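Local structure of putative endo-1,4-beta-xylanase (Bacteroides thetaiotaomicron VPI-5482, 5MSX) at residues C[29-34]-C[361-366]; C[392-397]-C[451-456]. The protein is a family 43 glycoside hydrolase from a gut bacterium, probably an arabinofuranosidase acting on plant pectin, with a calcium-binding F5/8 type C domain. One frame throughout, in Å; residues are numbered along the deposited sequence.

Contact 1 (C[29-34]-C[361-366]); sequences LIPDMI and GANGSR. With CA (calcium ion), chain T.
P31 and N363 bring two irregular loops together with their CA atoms 4.9 Å apart, P31 at the centre of an inverse gamma turn and N363 at the second position of a type I beta turn running from A362 to S365. N363 contributes more to the contact than any other residue. Its CG stands anti to the carbonyl carbon (chi1 -70°), which lays the amide alongside the proline, OD1 near P31 CB and ND2 near P31 CD. From there ND2 gives a weak, bent hydrogen bond to L29 O at 3.2 Å, 127° at the hydrogen. Asparagine suits the place because its short side chain offers an N-H to a backbone carbonyl while its flat amide packs against a ring that has no N-H of its own. Farther along, the extended chain of M33 crosses that of R366 at about a right angle, and its methyl CE rests 3.6 Å above one face of the guanidinium, toward the rim. The unbranched, apolar methionine can lay its terminal methyl against part of that flat surface, while R366 NE makes a salt bridge with E351. The A362-S365 turn supplies three of the seven ligand atoms of a calcium ion, A362 O at 2.5 Å, S365 O at 2.4 Å and S365 OG at 2.6 Å, which probably stiffens the loop that carries N363. The contact thus joins the family 43 region to the F5/8 type C region: W454 of strand 452-458 packs on P31, M33 and R366, while W68 of strand 67-70 touches I30, P31 and D32.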
loop_
_atom_site.group_PDB
_atom_site.type_symbol
_atom_site.label_atom_id
_atom_site.label_comp_id
_atom_site.label_asym_id
_atom_site.label_seq_id
_atom_site.Cartn_x
_atom_site.Cartn_y
_atom_site.Cartn_z
ATOM N N LEU C 29 25.080 -6.692 -24.022
ATOM C CA LEU C 29 23.631 -6.669 -24.072
ATOM C C LEU C 29 23.106 -5.363 -24.709
ATOM O O LEU C 29 22.293 -5.398 -25.620
ATOM C CB LEU C 29 23.034 -6.854 -22.681
ATOM C CG LEU C 29 21.506 -6.782 -22.592
ATOM C CD1 LEU C 29 20.891 -7.884 -23.419
ATOM C CD2 LEU C 29 21.063 -6.800 -21.151
ATOM N N ILE C 30 23.639 -4.245 -24.245
ATOM C CA ILE C 30 23.166 -2.898 -24.587
ATOM C C ILE C 30 24.266 -2.196 -25.366
ATOM O O ILE C 30 25.449 -2.426 -25.081
ATOM C CB ILE C 30 22.880 -2.104 -23.298
ATOM C CG1 ILE C 30 21.728 -2.747 -22.519
ATOM C CG2 ILE C 30 22.575 -0.631 -23.559
ATOM C CD1 ILE C 30 20.416 -2.819 -23.254
ATOM N N PRO C 31 23.892 -1.344 -26.353
ATOM C CA PRO C 31 24.890 -0.536 -27.117
ATOM C C PRO C 31 25.222 0.764 -26.399
ATOM O O PRO C 31 24.910 1.854 -26.854
ATOM C CB PRO C 31 24.204 -0.298 -28.466
ATOM C CG PRO C 31 22.751 -0.386 -28.168
ATOM C CD PRO C 31 22.576 -1.349 -27.020
ATOM N N ASP C 32 25.819 0.610 -25.239
ATOM C CA ASP C 32 26.295 1.701 -24.458
ATOM C C ASP C 32 27.196 1.060 -23.403
ATOM O O ASP C 32 27.298 -0.168 -23.315
ATOM C CB ASP C 32 25.111 2.470 -23.822
ATOM C CG ASP C 32 25.474 3.896 -23.379
ATOM O OD1 ASP C 32 26.650 4.304 -23.529
ATOM O OD2 ASP C 32 24.592 4.593 -22.816
ATOM N N MET C 33 27.865 1.893 -22.639
ATOM C CA MET C 33 28.584 1.467 -21.474
ATOM C C MET C 33 27.646 1.565 -20.275
ATOM O O MET C 33 27.245 2.665 -19.882
ATOM C CB MET C 33 29.851 2.318 -21.318
ATOM C CG MET C 33 30.837 1.998 -22.441
ATOM S SD MET C 33 32.371 2.901 -22.339
ATOM C CE MET C 33 33.371 2.057 -23.567
ATOM N N ILE C 34 27.239 0.390 -19.775
ATOM C CA ILE C 34 26.378 0.279 -18.627
ATOM C C ILE C 34 26.934 -0.756 -17.649
ATOM O O ILE C 34 27.641 -1.701 -18.056
ATOM C CB ILE C 34 24.919 -0.047 -19.009
ATOM C CG1 ILE C 34 24.785 -1.419 -19.690
ATOM C CG2 ILE C 34 24.344 1.064 -19.889
ATOM C CD1 ILE C 34 23.404 -2.024 -19.518
ATOM N N GLY C 361 27.130 -5.979 -36.186
ATOM C CA GLY C 361 26.150 -6.686 -35.328
ATOM C C GLY C 361 26.645 -7.015 -33.893
ATOM O O GLY C 361 26.002 -7.782 -33.192
ATOM N N ALA C 362 27.755 -6.424 -33.446
ATOM C CA ALA C 362 28.233 -6.609 -32.052
ATOM C C ALA C 362 28.147 -5.302 -31.273
ATOM O O ALA C 362 28.693 -4.284 -31.677
ATOM C CB ALA C 362 29.655 -7.129 -32.067
ATOM N N ASN C 363 27.458 -5.321 -30.141
ATOM C CA ASN C 363 27.356 -4.151 -29.275
ATOM C C ASN C 363 28.613 -3.833 -28.477
ATOM O O ASN C 363 28.659 -2.780 -27.849
ATOM C CB ASN C 363 26.200 -4.311 -28.301
ATOM C CG ASN C 363 24.853 -4.243 -28.979
ATOM O OD1 ASN C 363 24.742 -3.740 -30.064
ATOM N ND2 ASN C 363 23.824 -4.742 -28.319
ATOM N N GLY C 364 29.600 -4.730 -28.476
ATOM C CA GLY C 364 30.882 -4.475 -27.852
ATOM C C GLY C 364 31.866 -3.695 -28.700
ATOM O O GLY C 364 32.873 -3.234 -28.183
ATOM N N SER C 365 31.583 -3.547 -30.001
ATOM C CA SER C 365 32.474 -2.814 -30.885
ATOM C C SER C 365 31.856 -1.539 -31.451
ATOM O O SER C 365 30.637 -1.460 -31.671
ATOM C CB SER C 365 32.890 -3.705 -32.026
ATOM O OG SER C 365 31.798 -4.055 -32.844
ATOM N N ARG C 366 32.715 -0.560 -31.717
ATOM C CA ARG C 366 32.291 0.727 -32.224
ATOM C C ARG C 366 33.317 1.328 -33.178
ATOM O O ARG C 366 34.538 1.163 -32.987
ATOM C CB ARG C 366 32.097 1.707 -31.057
ATOM C CG ARG C 366 33.241 1.644 -30.070
ATOM C CD ARG C 366 33.049 2.590 -28.926
ATOM N NE ARG C 366 34.163 2.419 -28.023
ATOM C CZ ARG C 366 34.554 3.292 -27.116
ATOM N NH1 ARG C 366 33.895 4.413 -26.935
ATOM N NH2 ARG C 366 35.607 3.020 -26.376
HETATM CA CA CA T . 29.591 -2.799 -33.401
#

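Contact 2 (C[392-397]-C[451-456]); sequences SEIYFV and PGIWEW. With CA (calcium ion), chain T; EDO (1,2-ethanediol), chain B.
A classic beta bulge interrupts the antiparallel pairing of strands 386-396 and 452-458 in the F5/8 type C domain, where W454 and E455 both face Y395. Y395 N bonds E455 O at 2.8 Å, nearly straight at 163°, whereas Y395 O receives two weak bonds, from W454 N and E455 N. Beyond the bulge V397 N reaches G452 O at 2.9 Å, from above the carbonyl plane. G452 suits its place, since a CB there would come very close to V397 CG2. That methyl, put beside the backbone N by V397's first torsion (CG1 anti to N, chi1 171°), sits over the face of the W454 five-membered ring in a CH-pi contact, 3.8 Å from its centroid. At the other end I394 and W456 point the same way, CG1 against CD1 at 3.6 Å, and the indole NE1 makes a weak bond to S392 OG. The F396 ring has I394 CG2 over its centre, 3.3 Å above one face, and CD1 lies 4.0 Å from I453 CG1; H403 also stacks with it. Replacing F396 by an alanine is likely to open a gap beside I394 CG2 and I453 CG1 and leave H403 without its stacking partner. F396 N binds O1 of a 1,2-ethanediol, probably from the crystallisation liquor. The tyrosine ring meets E455 O at its edge, and its OH bonds W76 O. Within the bulge, W454 O and E455 OE2 lie 2.9 Å apart and both bind the calcium ion, whose positive charge probably offsets the repulsion between these oxygens and lowers the tendency of the carboxylate to take up a proton.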
loop_
_atom_site.group_PDB
_atom_site.type_symbol
_atom_site.label_atom_id
_atom_site.label_comp_id
_atom_site.label_asym_id
_atom_site.label_seq_id
_atom_site.Cartn_x
_atom_site.Cartn_y
_atom_site.Cartn_z
ATOM N N SER C 392 16.738 3.529 -41.479
ATOM C CA SER C 392 18.021 3.464 -40.828
ATOM C C SER C 392 17.822 3.599 -39.316
ATOM O O SER C 392 16.979 4.369 -38.852
ATOM C CB SER C 392 18.935 4.574 -41.369
ATOM O OG SER C 392 19.656 5.252 -40.356
ATOM N N GLU C 393 18.608 2.837 -38.566
ATOM C CA GLU C 393 18.597 2.906 -37.105
ATOM C C GLU C 393 20.043 3.000 -36.629
ATOM O O GLU C 393 20.851 2.096 -36.886
ATOM C CB GLU C 393 17.875 1.682 -36.531
ATOM C CG GLU C 393 16.494 1.495 -37.145
ATOM C CD GLU C 393 15.554 0.608 -36.336
ATOM O OE1 GLU C 393 16.028 -0.263 -35.566
ATOM O OE2 GLU C 393 14.329 0.777 -36.508
ATOM N N ILE C 394 20.348 4.100 -35.957
ATOM C CA ILE C 394 21.694 4.418 -35.533
ATOM C C ILE C 394 21.822 4.418 -34.020
ATOM O O ILE C 394 21.179 5.209 -33.319
ATOM C CB ILE C 394 22.152 5.809 -36.018
ATOM C CG1 ILE C 394 22.014 5.923 -37.539
ATOM C CG2 ILE C 394 23.601 6.057 -35.603
ATOM C CD1 ILE C 394 22.133 7.353 -38.034
ATOM N N TYR C 395 22.734 3.583 -33.539
ATOM C CA TYR C 395 23.074 3.547 -32.129
ATOM C C TYR C 395 24.399 4.250 -31.947
ATOM O O TYR C 395 25.445 3.643 -32.161
ATOM C CB TYR C 395 23.178 2.095 -31.689
ATOM C CG TYR C 395 21.878 1.338 -31.704
ATOM C CD1 TYR C 395 21.439 0.667 -32.839
ATOM C CD2 TYR C 395 21.093 1.269 -30.554
ATOM C CE1 TYR C 395 20.230 -0.035 -32.834
ATOM C CE2 TYR C 395 19.902 0.560 -30.533
ATOM C CZ TYR C 395 19.481 -0.084 -31.663
ATOM O OH TYR C 395 18.303 -0.761 -31.597
ATOM N N PHE C 396 24.367 5.522 -31.581
ATOM C CA PHE C 396 25.597 6.283 -31.357
ATOM C C PHE C 396 26.253 5.939 -30.031
ATOM O O PHE C 396 25.607 5.455 -29.078
ATOM C CB PHE C 396 25.379 7.816 -31.401
ATOM C CG PHE C 396 24.918 8.350 -32.748
ATOM C CD1 PHE C 396 25.845 8.606 -33.777
ATOM C CD2 PHE C 396 23.557 8.629 -32.996
ATOM C CE1 PHE C 396 25.422 9.103 -35.019
ATOM C CE2 PHE C 396 23.137 9.140 -34.232
ATOM C CZ PHE C 396 24.070 9.364 -35.239
ATOM N N VAL C 397 27.534 6.265 -29.962
ATOM C CA VAL C 397 28.319 6.177 -28.734
ATOM C C VAL C 397 27.981 7.360 -27.802
ATOM O O VAL C 397 27.796 8.494 -28.266
ATOM C CB VAL C 397 29.840 6.161 -29.069
ATOM C CG1 VAL C 397 30.672 6.285 -27.807
ATOM C CG2 VAL C 397 30.192 4.901 -29.831
ATOM N N PRO C 451 31.383 11.562 -31.649
ATOM C CA PRO C 451 31.352 11.108 -33.031
ATOM C C PRO C 451 31.729 9.616 -33.202
ATOM O O PRO C 451 32.837 9.290 -33.643
ATOM C CB PRO C 451 32.352 12.061 -33.719
ATOM C CG PRO C 451 33.359 12.357 -32.661
ATOM C CD PRO C 451 32.579 12.385 -31.365
ATOM N N GLY C 452 30.795 8.723 -32.855
ATOM C CA GLY C 452 31.018 7.296 -32.942
ATOM C C GLY C 452 29.745 6.498 -32.947
ATOM O O GLY C 452 28.713 6.992 -32.512
ATOM N N ILE C 453 29.827 5.268 -33.446
ATOM C CA ILE C 453 28.681 4.403 -33.631
ATOM C C ILE C 453 29.010 2.960 -33.183
ATOM O O ILE C 453 29.954 2.315 -33.720
ATOM C CB ILE C 453 28.253 4.371 -35.126
ATOM C CG1 ILE C 453 27.919 5.783 -35.645
ATOM C CG2 ILE C 453 27.054 3.461 -35.320
ATOM C CD1 ILE C 453 27.389 5.798 -37.072
ATOM N N TRP C 454 28.214 2.461 -32.223
ATOM C CA TRP C 454 28.178 1.024 -31.863
ATOM C C TRP C 454 27.551 0.145 -32.950
ATOM O O TRP C 454 28.109 -0.889 -33.337
ATOM C CB TRP C 454 27.374 0.814 -30.570
ATOM C CG TRP C 454 27.903 1.447 -29.334
ATOM C CD1 TRP C 454 27.415 2.543 -28.714
ATOM C CD2 TRP C 454 29.021 1.000 -28.549
ATOM N NE1 TRP C 454 28.144 2.819 -27.581
ATOM C CE2 TRP C 454 29.154 1.901 -27.468
ATOM C CE3 TRP C 454 29.941 -0.058 -28.674
ATOM C CZ2 TRP C 454 30.166 1.773 -26.500
ATOM C CZ3 TRP C 454 30.938 -0.181 -27.740
ATOM C CH2 TRP C 454 31.032 0.712 -26.645
ATOM N N GLU C 455 26.366 0.533 -33.419
ATOM C CA GLU C 455 25.613 -0.254 -34.410
ATOM C C GLU C 455 24.788 0.646 -35.311
ATOM O O GLU C 455 24.181 1.606 -34.840
ATOM C CB GLU C 455 24.680 -1.303 -33.760
ATOM C CG GLU C 455 25.356 -2.621 -33.370
ATOM C CD GLU C 455 26.110 -3.257 -34.541
ATOM O OE1 GLU C 455 25.476 -3.478 -35.593
ATOM O OE2 GLU C 455 27.339 -3.499 -34.438
ATOM N N TRP C 456 24.763 0.318 -36.601
ATOM C CA TRP C 456 24.008 1.080 -37.590
ATOM C C TRP C 456 23.295 0.051 -38.424
ATOM O O TRP C 456 23.915 -0.677 -39.203
ATOM C CB TRP C 456 24.927 1.967 -38.430
ATOM C CG TRP C 456 24.265 2.821 -39.500
ATOM C CD1 TRP C 456 22.936 3.134 -39.617
ATOM C CD2 TRP C 456 24.926 3.494 -40.585
ATOM N NE1 TRP C 456 22.728 3.930 -40.725
ATOM C CE2 TRP C 456 23.933 4.170 -41.331
ATOM C CE3 TRP C 456 26.260 3.576 -41.008
ATOM C CZ2 TRP C 456 24.236 4.938 -42.468
ATOM C CZ3 TRP C 456 26.560 4.337 -42.135
ATOM C CH2 TRP C 456 25.550 5.004 -42.855
HETATM CA CA CA T . 29.591 -2.799 -33.401
HETATM C C1 EDO B . 22.341 7.488 -29.614
HETATM O O1 EDO B . 21.941 6.596 -30.654
HETATM C C2 EDO B . 21.990 8.973 -29.776
HETATM O O2 EDO B . 22.325 9.889 -28.722
#

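Contacts 1 and 2 have centres 10 Å apart and share one calcium ion: the 361-366 loop gives three ligand oxygens, the 451-456 segment two, and F357 O and D360 OD1 complete the site. They also touch directly. G361 N lies 3.1 Å from E455 OE1, a probable hydrogen bond, so the carboxylate that binds the metal through one oxygen probably meets the loop backbone through the other. The W454 indole touches both segments of contact 1, with CD1 3.2 Å from P31 O and CE3 3.1 Å from N363 O. No ligand of this ion is among the predicted catalytic residues D36, D154 and E200; another calcium ion lies about 14 Å from the L29 side chain.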